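Local structure of sarcolemmal membrane-associated protein (Homo sapiens, 6AR0) at residues A6-R11 with R20-D25; V50-H55 with K73-T78; I97-I102 with T124-L129. The protein associates with the STRIPAK core complex to form an extended complex that dephosphorylates STK3 and so inhibits Hippo signalling, the present chain being the FHA domain of the protein. All blocks are in the same frame, centred on the assembly; numbering follows the deposited sequence.

Contact 1: A6-R11 with R20-D25; sequences AIFTCR and RHVYLD
Phe8 lies against Arg20 and Val22 across an antiparallel hairpin whose strand axes approach to 4.9 Å. Ala6-Val22 and Phe8-Arg20 are hydrogen-bonded pairs, each joined by two N-H...O=C bonds; Ile7-His21 between them is a non-hydrogen-bonded pair. Among the four bonds, Val22 N reaches Ala6 O at 2.8 Å and Phe8 N reaches Arg20 O at 3.0 Å. Arg20 O also takes a CA-H...O contact from Ile7.

Phe8 can be followed outward on the buried face. Its CB rests against Arg20 CB, 4.0 Å away. With chi1 at -69° the ring carbon CG is anti to the carbonyl carbon, and the ring reaches diagonally past its own partner Arg20 to Val22: CD2 lies 3.8 Å from Val22 CG2, and CE2 is as near to the same methyl while also approaching Val22 CB. The methyl comes at the ring at a slant, and Phe8 CZ passes on to Ile125. On the same face Ala6 CB meets Leu24 CD1 at 4.0 Å, extending the apolar patch past the end of the strand. Arg20 leaves this patch after CB: its chain bends at chi2, and NH1 is held by the carbonyl oxygens of Asn43 and Thr45. On the other, more open face Ile7 and His21 stand side by side and point the same way, Ile7 CG2 being 3.9 Å from His21 CD2; the His21 NE2 is bonded to Glu19.

The hairpin belongs to the antiparallel sheet of the FHA beta sandwich. Strand 5-10 has strand 20-23 on one side and strand 117-128 on the other, while Leu24 reaches Val58 and Phe60 of strand 56-61 in the second sheet.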
loop_
_atom_site.group_PDB
_atom_site.type_symbol
_atom_site.label_atom_id
_atom_site.label_comp_id
_atom_site.label_asym_id
_atom_site.label_seq_id
_atom_site.Cartn_x
_atom_site.Cartn_y
_atom_site.Cartn_z
ATOM N N ALA A 6 -8.259 2.947 6.441
ATOM C CA ALA A 6 -7.530 1.749 6.039
ATOM C C ALA A 6 -6.524 1.414 7.124
ATOM O O ALA A 6 -5.682 2.251 7.476
ATOM C CB ALA A 6 -6.778 1.976 4.731
ATOM N N ILE A 7 -6.596 0.193 7.645
ATOM C CA ILE A 7 -5.620 -0.302 8.606
ATOM C C ILE A 7 -4.679 -1.245 7.879
ATOM O O ILE A 7 -5.123 -2.219 7.267
ATOM C CB ILE A 7 -6.297 -1.019 9.784
ATOM C CG1 ILE A 7 -7.206 -0.049 10.560
ATOM C CG2 ILE A 7 -5.236 -1.634 10.701
ATOM C CD1 ILE A 7 -7.929 -0.670 11.746
ATOM N N PHE A 8 -3.386 -0.941 7.933
ATOM C CA PHE A 8 -2.338 -1.766 7.334
ATOM C C PHE A 8 -1.622 -2.520 8.446
ATOM O O PHE A 8 -1.069 -1.893 9.349
ATOM C CB PHE A 8 -1.277 -0.902 6.643
ATOM C CG PHE A 8 -1.730 -0.183 5.396
ATOM C CD1 PHE A 8 -1.282 -0.598 4.163
ATOM C CD2 PHE A 8 -2.527 0.953 5.456
ATOM C CE1 PHE A 8 -1.647 0.074 3.012
ATOM C CE2 PHE A 8 -2.898 1.638 4.298
ATOM C CZ PHE A 8 -2.447 1.195 3.085
ATOM N N THR A 9 -1.616 -3.857 8.381
ATOM C CA THR A 9 -0.883 -4.673 9.340
ATOM C C THR A 9 0.182 -5.485 8.624
ATOM O O THR A 9 -0.025 -5.982 7.513
ATOM C CB THR A 9 -1.815 -5.599 10.126
ATOM O OG1 THR A 9 -2.616 -6.370 9.242
ATOM C CG2 THR A 9 -2.722 -4.782 11.005
ATOM N N CYS A 10 1.320 -5.645 9.275
ATOM C CA CYS A 10 2.501 -6.246 8.670
ATOM C C CYS A 10 2.396 -7.767 8.644
ATOM O O CYS A 10 2.256 -8.404 9.696
ATOM C CB CYS A 10 3.691 -5.803 9.513
ATOM S SG CYS A 10 5.312 -6.332 9.005
ATOM N N ARG A 11 2.513 -8.362 7.453
ATOM C CA ARG A 11 2.462 -9.807 7.286
ATOM C C ARG A 11 3.812 -10.445 7.607
ATOM O O ARG A 11 4.840 -9.771 7.624
ATOM C CB ARG A 11 2.088 -10.141 5.845
ATOM C CG ARG A 11 0.666 -9.764 5.480
ATOM C CD ARG A 11 -0.311 -10.844 5.844
ATOM N NE ARG A 11 -0.176 -12.004 4.971
ATOM C CZ ARG A 11 -0.987 -13.057 5.000
ATOM N NH1 ARG A 11 -1.998 -13.121 5.858
ATOM N NH2 ARG A 11 -0.798 -14.060 4.162
ATOM N N ARG A 20 -0.469 0.688 10.710
ATOM C CA ARG A 20 -0.868 2.025 10.295
ATOM C C ARG A 20 -2.383 2.153 10.338
ATOM O O ARG A 20 -3.101 1.254 9.893
ATOM C CB ARG A 20 -0.378 2.342 8.880
ATOM C CG ARG A 20 1.089 2.045 8.647
ATOM C CD ARG A 20 1.988 2.869 9.571
ATOM N NE ARG A 20 3.402 2.572 9.354
ATOM C CZ ARG A 20 4.161 3.111 8.395
ATOM N NH1 ARG A 20 3.670 4.006 7.559
ATOM N NH2 ARG A 20 5.422 2.739 8.267
ATOM N N HIS A 21 -2.856 3.269 10.884
ATOM C CA HIS A 21 -4.270 3.643 10.887
ATOM C C HIS A 21 -4.385 4.860 9.981
ATOM O O HIS A 21 -4.165 5.985 10.418
ATOM C CB HIS A 21 -4.776 3.951 12.308
ATOM C CG HIS A 21 -4.778 2.761 13.211
ATOM N ND1 HIS A 21 -5.151 2.827 14.538
ATOM C CD2 HIS A 21 -4.446 1.471 12.969
ATOM C CE1 HIS A 21 -5.055 1.618 15.067
ATOM N NE2 HIS A 21 -4.641 0.777 14.134
ATOM N N VAL A 22 -4.681 4.615 8.708
ATOM C CA VAL A 22 -4.584 5.632 7.659
ATOM C C VAL A 22 -5.991 6.099 7.309
ATOM O O VAL A 22 -6.746 5.384 6.648
ATOM C CB VAL A 22 -3.865 5.100 6.409
ATOM C CG1 VAL A 22 -3.760 6.190 5.343
ATOM C CG2 VAL A 22 -2.487 4.559 6.756
ATOM N N TYR A 23 -6.337 7.314 7.712
ATOM C CA TYR A 23 -7.622 7.889 7.357
ATOM C C TYR A 23 -7.587 8.430 5.933
ATOM O O TYR A 23 -6.579 8.974 5.471
ATOM C CB TYR A 23 -7.998 8.970 8.369
ATOM C CG TYR A 23 -8.287 8.364 9.713
ATOM C CD1 TYR A 23 -9.500 7.745 9.954
ATOM C CD2 TYR A 23 -7.336 8.375 10.731
ATOM C CE1 TYR A 23 -9.768 7.161 11.182
ATOM C CE2 TYR A 23 -7.601 7.795 11.964
ATOM C CZ TYR A 23 -8.814 7.204 12.181
ATOM O OH TYR A 23 -9.092 6.638 13.411
ATOM N N LEU A 24 -8.691 8.247 5.229
ATOM C CA LEU A 24 -8.784 8.469 3.785
ATOM C C LEU A 24 -9.796 9.561 3.439
ATOM O O LEU A 24 -10.590 9.437 2.498
ATOM C CB LEU A 24 -9.124 7.167 3.069
ATOM C CG LEU A 24 -8.069 6.066 3.194
ATOM C CD1 LEU A 24 -8.580 4.792 2.550
ATOM C CD2 LEU A 24 -6.743 6.473 2.576
ATOM N N ASP A 25 -9.784 10.667 4.176
ATOM C CA ASP A 25 -10.569 11.822 3.753
ATOM C C ASP A 25 -10.149 12.291 2.372
ATOM O O ASP A 25 -10.961 12.873 1.641
ATOM C CB ASP A 25 -10.410 12.977 4.744
ATOM C CG ASP A 25 -11.144 12.750 6.049
ATOM O OD1 ASP A 25 -12.003 11.839 6.137
ATOM O OD2 ASP A 25 -10.880 13.517 7.001
#

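Contact 2: V50-H55 with K73-T78; sequences VLSRNH and KSSNGT
The backbones of 50-55 and 73-78 are irregular loops that come nearest at His55 and Ser74, with CA atoms 4.7 Å apart, and spread to 6.7 Å between those of Val50 and Asn76. They carry the Ser-X-X-His and Asn-Gly signatures of FHA domains, whose loops form the phosphothreonine-binding edge in relatives. Gly77 has a positive phi (111°), where a CB would jam against the preceding carbonyl oxygen. The His55 ring is fixed in its own plane at both nitrogens: ND1 accepts from Ser52 N, and NE2 donates to Gly77 O at 2.8 Å, reaching that oxygen from above its carbonyl plane. Ser74 CB sits over one ring face in a CH-pi contact, 3.4 Å from the centroid and 8° off the normal. The Ser74 hydroxyl accepts from Gly77 N in an ST motif, and Asp71 bonds both it and Thr78 OG1. Ser52 OG lies 3.0 Å from Ser75 N and shares a water with Ser75 OG. Asn76 turns its ND2 to Val50 O, 2.9 Å away and 9° out of the amide plane; a second water, also bonded to Ser52 OG, donates to that Val50 O and accepts from Asn76 N.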
loop_
_atom_site.group_PDB
_atom_site.type_symbol
_atom_site.label_atom_id
_atom_site.label_comp_id
_atom_site.label_asym_id
_atom_site.label_seq_id
_atom_site.Cartn_x
_atom_site.Cartn_y
_atom_site.Cartn_z
ATOM N N VAL A 50 13.035 -0.967 -1.419
ATOM C CA VAL A 50 12.527 -1.360 -2.728
ATOM C C VAL A 50 11.325 -0.541 -3.171
ATOM O O VAL A 50 10.862 -0.723 -4.310
ATOM C CB VAL A 50 12.258 -2.880 -2.788
ATOM C CG1 VAL A 50 13.508 -3.682 -2.405
ATOM C CG2 VAL A 50 11.106 -3.265 -1.901
ATOM N N LEU A 51 10.817 0.372 -2.343
ATOM C CA LEU A 51 9.711 1.236 -2.749
ATOM C C LEU A 51 10.224 2.452 -3.499
ATOM O O LEU A 51 11.308 2.969 -3.218
ATOM C CB LEU A 51 8.904 1.737 -1.552
ATOM C CG LEU A 51 7.739 0.814 -1.143
ATOM C CD1 LEU A 51 8.212 -0.532 -0.603
ATOM C CD2 LEU A 51 6.840 1.491 -0.132
ATOM N N SER A 52 9.415 2.924 -4.441
ATOM C CA SER A 52 9.642 4.210 -5.078
ATOM C C SER A 52 9.135 5.343 -4.183
ATOM O O SER A 52 8.312 5.142 -3.282
ATOM C CB SER A 52 8.942 4.247 -6.440
ATOM O OG SER A 52 9.473 3.264 -7.307
ATOM N N ARG A 53 9.643 6.553 -4.434
ATOM C CA ARG A 53 9.193 7.712 -3.672
ATOM C C ARG A 53 7.702 7.939 -3.863
ATOM O O ARG A 53 6.966 8.163 -2.894
ATOM C CB ARG A 53 9.975 8.953 -4.103
ATOM C CG ARG A 53 9.568 10.220 -3.358
ATOM C CD ARG A 53 10.315 11.452 -3.851
ATOM N NE ARG A 53 9.946 12.640 -3.076
ATOM C CZ ARG A 53 10.769 13.341 -2.294
ATOM N NH1 ARG A 53 12.052 13.017 -2.170
ATOM N NH2 ARG A 53 10.301 14.392 -1.634
ATOM N N ASN A 54 7.241 7.880 -5.109
ATOM C CA ASN A 54 5.828 7.999 -5.454
ATOM C C ASN A 54 5.404 6.642 -6.001
ATOM O O ASN A 54 5.392 6.403 -7.205
ATOM C CB ASN A 54 5.614 9.105 -6.468
ATOM C CG ASN A 54 6.218 10.416 -6.025
ATOM O OD1 ASN A 54 5.933 10.902 -4.936
ATOM N ND2 ASN A 54 7.077 10.986 -6.859
ATOM N N HIS A 55 5.093 5.726 -5.090
ATOM C CA HIS A 55 4.928 4.327 -5.453
ATOM C C HIS A 55 3.496 3.997 -5.866
ATOM O O HIS A 55 3.262 3.376 -6.908
ATOM C CB HIS A 55 5.373 3.464 -4.268
ATOM C CG HIS A 55 5.550 2.030 -4.611
ATOM N ND1 HIS A 55 6.790 1.448 -4.747
ATOM C CD2 HIS A 55 4.640 1.074 -4.895
ATOM C CE1 HIS A 55 6.630 0.184 -5.084
ATOM N NE2 HIS A 55 5.337 -0.067 -5.180
ATOM N N LYS A 73 3.562 4.385 -11.381
ATOM C CA LYS A 73 4.848 4.187 -12.049
ATOM C C LYS A 73 5.935 3.720 -11.080
ATOM O O LYS A 73 7.078 4.172 -11.152
ATOM C CB LYS A 73 5.299 5.440 -12.815
ATOM C CG LYS A 73 4.243 5.989 -13.754
ATOM C CD LYS A 73 4.785 7.098 -14.633
ATOM C CE LYS A 73 3.699 7.670 -15.534
ATOM N NZ LYS A 73 2.676 8.450 -14.781
ATOM N N SER A 74 5.595 2.802 -10.179
ATOM C CA SER A 74 6.606 2.263 -9.285
ATOM C C SER A 74 7.634 1.482 -10.092
ATOM O O SER A 74 7.321 0.862 -11.114
ATOM C CB SER A 74 5.993 1.337 -8.231
ATOM O OG SER A 74 5.661 0.070 -8.773
ATOM N N SER A 75 8.871 1.484 -9.602
ATOM C CA SER A 75 9.908 0.694 -10.249
ATOM C C SER A 75 9.678 -0.796 -10.063
ATOM O O SER A 75 9.874 -1.574 -11.009
ATOM C CB SER A 75 11.277 1.074 -9.697
ATOM O OG SER A 75 11.543 2.447 -9.909
ATOM N N ASN A 76 9.277 -1.222 -8.857
ATOM C CA ASN A 76 9.327 -2.636 -8.492
ATOM C C ASN A 76 7.974 -3.301 -8.290
ATOM O O ASN A 76 7.935 -4.505 -7.982
ATOM C CB ASN A 76 10.211 -2.847 -7.261
ATOM C CG ASN A 76 11.654 -2.524 -7.542
ATOM O OD1 ASN A 76 12.182 -2.852 -8.610
ATOM N ND2 ASN A 76 12.303 -1.867 -6.596
ATOM N N GLY A 77 6.877 -2.574 -8.430
ATOM C CA GLY A 77 5.582 -3.221 -8.515
ATOM C C GLY A 77 4.684 -2.977 -7.313
ATOM O O GLY A 77 5.140 -2.704 -6.197
ATOM N N THR A 78 3.383 -3.070 -7.563
ATOM C CA THR A 78 2.343 -3.071 -6.549
ATOM C C THR A 78 1.441 -4.253 -6.848
ATOM O O THR A 78 1.164 -4.533 -8.019
ATOM C CB THR A 78 1.522 -1.767 -6.631
ATOM O OG1 THR A 78 2.387 -0.649 -6.425
ATOM C CG2 THR A 78 0.424 -1.716 -5.585
HETATM O O HOH W 1 9.534 0.449 -6.544
HETATM O O HOH W 2 11.711 4.673 -8.116
HETATM O O HOH W 3 7.235 6.422 -9.302
#

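Contact 3: I97-I102 with T124-L129; sequences ILSGDI and TIKLFL
Ile97 meets Ile125 and Leu127 at about right angles, its CG1-CD1 arm laid across both. Its CG1 sits between the backbone N and the carbonyl carbon (chi1 50°), which sends CD1 toward the strand: Ile97 CD1 is 3.9 Å from Ile125 CD1, and Ile97 CG1 is 4.0 Å from Leu127 CD1. The same Leu127 methyl presses on the backbone beyond, 3.6 Å from Leu98 C. Phe67, Leu69 and Ile80 also pack against Ile97.

Past Ile97 the chain makes a type II beta turn from Leu98 to Asp101, with Gly100 at the third position. This turn carries the chain from strand 95-97, at the edge of one sheet of the FHA beta sandwich, to strand 102-105 in the other, and the edge of strand 117-128 binds it on the way. Gly100 N donates to Ile125 O at 2.8 Å, and Ile125 N returns a bond to Asp101 O at 3.0 Å; both run nearly along the C=O axis. The Asp101 carboxylate turns back inside the loop, where OD2 takes the Leu98 N-H from above its plane and OD1 is bonded by Asn81.

Ser99 extends the pairing with its side chain. Its OG, anti to the backbone N (chi1 -162°), accepts from Leu127 N at 3.0 Å and also bonds Glu134. With an alanine here, the buried Leu127 N-H is likely to lose its acceptor and the Glu134 carboxylate its hydroxyl partner. Lys126, bent at chi2 and again at chi4, folds its aliphatic part back over the turn, CD coming 3.5 Å from Ser99 OG and CE lying against Gly100 CA.

At the far end Ile102 and Thr124, a non-hydrogen-bonded antiparallel pair, cross obliquely, with Ile102 CD1 3.4 Å from Thr124 OG1.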
loop_
_atom_site.group_PDB
_atom_site.type_symbol
_atom_site.label_atom_id
_atom_site.label_comp_id
_atom_site.label_asym_id
_atom_site.label_seq_id
_atom_site.Cartn_x
_atom_site.Cartn_y
_atom_site.Cartn_z
ATOM N N ILE A 97 -9.937 -2.360 -4.073
ATOM C CA ILE A 97 -9.481 -3.177 -2.960
ATOM C C ILE A 97 -10.642 -3.421 -1.999
ATOM O O ILE A 97 -11.539 -2.577 -1.828
ATOM C CB ILE A 97 -8.249 -2.587 -2.239
ATOM C CG1 ILE A 97 -8.473 -1.114 -1.881
ATOM C CG2 ILE A 97 -7.012 -2.748 -3.121
ATOM C CD1 ILE A 97 -7.410 -0.533 -0.933
ATOM N N LEU A 98 -10.626 -4.606 -1.385
ATOM C CA LEU A 98 -11.666 -5.058 -0.476
ATOM C C LEU A 98 -11.021 -5.381 0.862
ATOM O O LEU A 98 -9.808 -5.621 0.959
ATOM C CB LEU A 98 -12.389 -6.289 -1.027
ATOM C CG LEU A 98 -13.128 -6.139 -2.365
ATOM C CD1 LEU A 98 -13.855 -7.421 -2.661
ATOM C CD2 LEU A 98 -14.074 -4.965 -2.428
ATOM N N SER A 99 -11.829 -5.373 1.905
ATOM C CA SER A 99 -11.284 -5.588 3.234
ATOM C C SER A 99 -10.807 -7.027 3.372
ATOM O O SER A 99 -11.545 -7.966 3.070
ATOM C CB SER A 99 -12.340 -5.269 4.288
ATOM O OG SER A 99 -11.695 -5.092 5.527
ATOM N N GLY A 100 -9.566 -7.194 3.819
ATOM C CA GLY A 100 -8.915 -8.490 3.883
ATOM C C GLY A 100 -7.913 -8.772 2.785
ATOM O O GLY A 100 -7.238 -9.814 2.825
ATOM N N ASP A 101 -7.791 -7.882 1.814
ATOM C CA ASP A 101 -6.794 -8.058 0.775
ATOM C C ASP A 101 -5.384 -8.026 1.362
ATOM O O ASP A 101 -5.102 -7.377 2.375
ATOM C CB ASP A 101 -6.899 -6.957 -0.278
ATOM C CG ASP A 101 -8.033 -7.146 -1.255
ATOM O OD1 ASP A 101 -8.637 -8.238 -1.312
ATOM O OD2 ASP A 101 -8.297 -6.162 -1.996
ATOM N N ILE A 102 -4.488 -8.731 0.684
ATOM C CA ILE A 102 -3.057 -8.674 0.957
ATOM C C ILE A 102 -2.438 -7.773 -0.105
ATOM O O ILE A 102 -2.510 -8.064 -1.301
ATOM C CB ILE A 102 -2.415 -10.068 0.931
ATOM C CG1 ILE A 102 -3.095 -10.997 1.945
ATOM C CG2 ILE A 102 -0.915 -9.960 1.176
ATOM C CD1 ILE A 102 -3.078 -10.488 3.356
ATOM N N THR A 124 -1.662 -6.841 5.290
ATOM C CA THR A 124 -3.102 -7.012 5.212
ATOM C C THR A 124 -3.716 -5.631 5.303
ATOM O O THR A 124 -3.231 -4.789 6.065
ATOM C CB THR A 124 -3.604 -7.826 6.401
ATOM O OG1 THR A 124 -2.934 -9.083 6.420
ATOM C CG2 THR A 124 -5.119 -8.039 6.338
ATOM N N ILE A 125 -4.768 -5.377 4.534
ATOM C CA ILE A 125 -5.492 -4.110 4.621
ATOM C C ILE A 125 -6.925 -4.408 5.042
ATOM O O ILE A 125 -7.583 -5.275 4.458
ATOM C CB ILE A 125 -5.393 -3.276 3.321
ATOM C CG1 ILE A 125 -5.749 -1.798 3.548
ATOM C CG2 ILE A 125 -6.202 -3.909 2.189
ATOM C CD1 ILE A 125 -5.385 -0.849 2.390
ATOM N N LYS A 126 -7.391 -3.705 6.068
ATOM C CA LYS A 126 -8.779 -3.744 6.509
ATOM C C LYS A 126 -9.369 -2.361 6.294
ATOM O O LYS A 126 -8.697 -1.354 6.532
ATOM C CB LYS A 126 -8.873 -4.157 7.977
ATOM C CG LYS A 126 -8.368 -5.574 8.222
ATOM C CD LYS A 126 -9.299 -6.628 7.620
ATOM C CE LYS A 126 -8.795 -8.037 7.855
ATOM N NZ LYS A 126 -9.166 -8.530 9.211
ATOM N N LEU A 127 -10.586 -2.315 5.775
ATOM C CA LEU A 127 -11.149 -1.091 5.234
ATOM C C LEU A 127 -12.494 -0.814 5.882
ATOM O O LEU A 127 -13.324 -1.719 6.012
ATOM C CB LEU A 127 -11.359 -1.221 3.723
ATOM C CG LEU A 127 -10.083 -1.517 2.932
ATOM C CD1 LEU A 127 -10.437 -1.859 1.488
ATOM C CD2 LEU A 127 -9.128 -0.325 2.993
ATOM N N PHE A 128 -12.705 0.442 6.269
ATOM C CA PHE A 128 -13.905 0.854 6.989
ATOM C C PHE A 128 -14.476 2.120 6.373
ATOM O O PHE A 128 -13.741 3.077 6.101
ATOM C CB PHE A 128 -13.603 1.061 8.478
ATOM C CG PHE A 128 -12.983 -0.141 9.097
ATOM C CD1 PHE A 128 -13.759 -1.172 9.597
ATOM C CD2 PHE A 128 -11.612 -0.286 9.090
ATOM C CE1 PHE A 128 -13.158 -2.316 10.105
ATOM C CE2 PHE A 128 -11.019 -1.418 9.609
ATOM C CZ PHE A 128 -11.795 -2.434 10.124
ATOM N N LEU A 129 -15.796 2.109 6.176
ATOM C CA LEU A 129 -16.519 3.255 5.680
ATOM C C LEU A 129 -16.485 4.387 6.706
ATOM O O LEU A 129 -16.208 4.164 7.885
ATOM C CB LEU A 129 -17.966 2.848 5.403
ATOM C CG LEU A 129 -18.190 1.646 4.478
ATOM C CD1 LEU A 129 -19.659 1.285 4.400
ATOM C CD2 LEU A 129 -17.629 1.914 3.091
#

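Overall arrangement
The three contacts follow in series along the chain, each closing before the next opens. Contacts 1 and 3 are neighbours, their centres 9 Å apart, because strands 5-10 and 117-128 pair in the antiparallel sheet; Thr9 O and Thr124 N, 2.9 Å apart, probably form one of the backbone bonds between them. Contact 2 touches neither: its centre lies 18 Å from that of contact 1 and 20 Å from that of contact 3, with nearest atoms about 9 and 8 Å apart. The FHA sandwich thus has the loops of contact 2, probably the phosphopeptide-binding edge, on the opposite side of the chain's centre from the hairpin and the turn linking its two sheets.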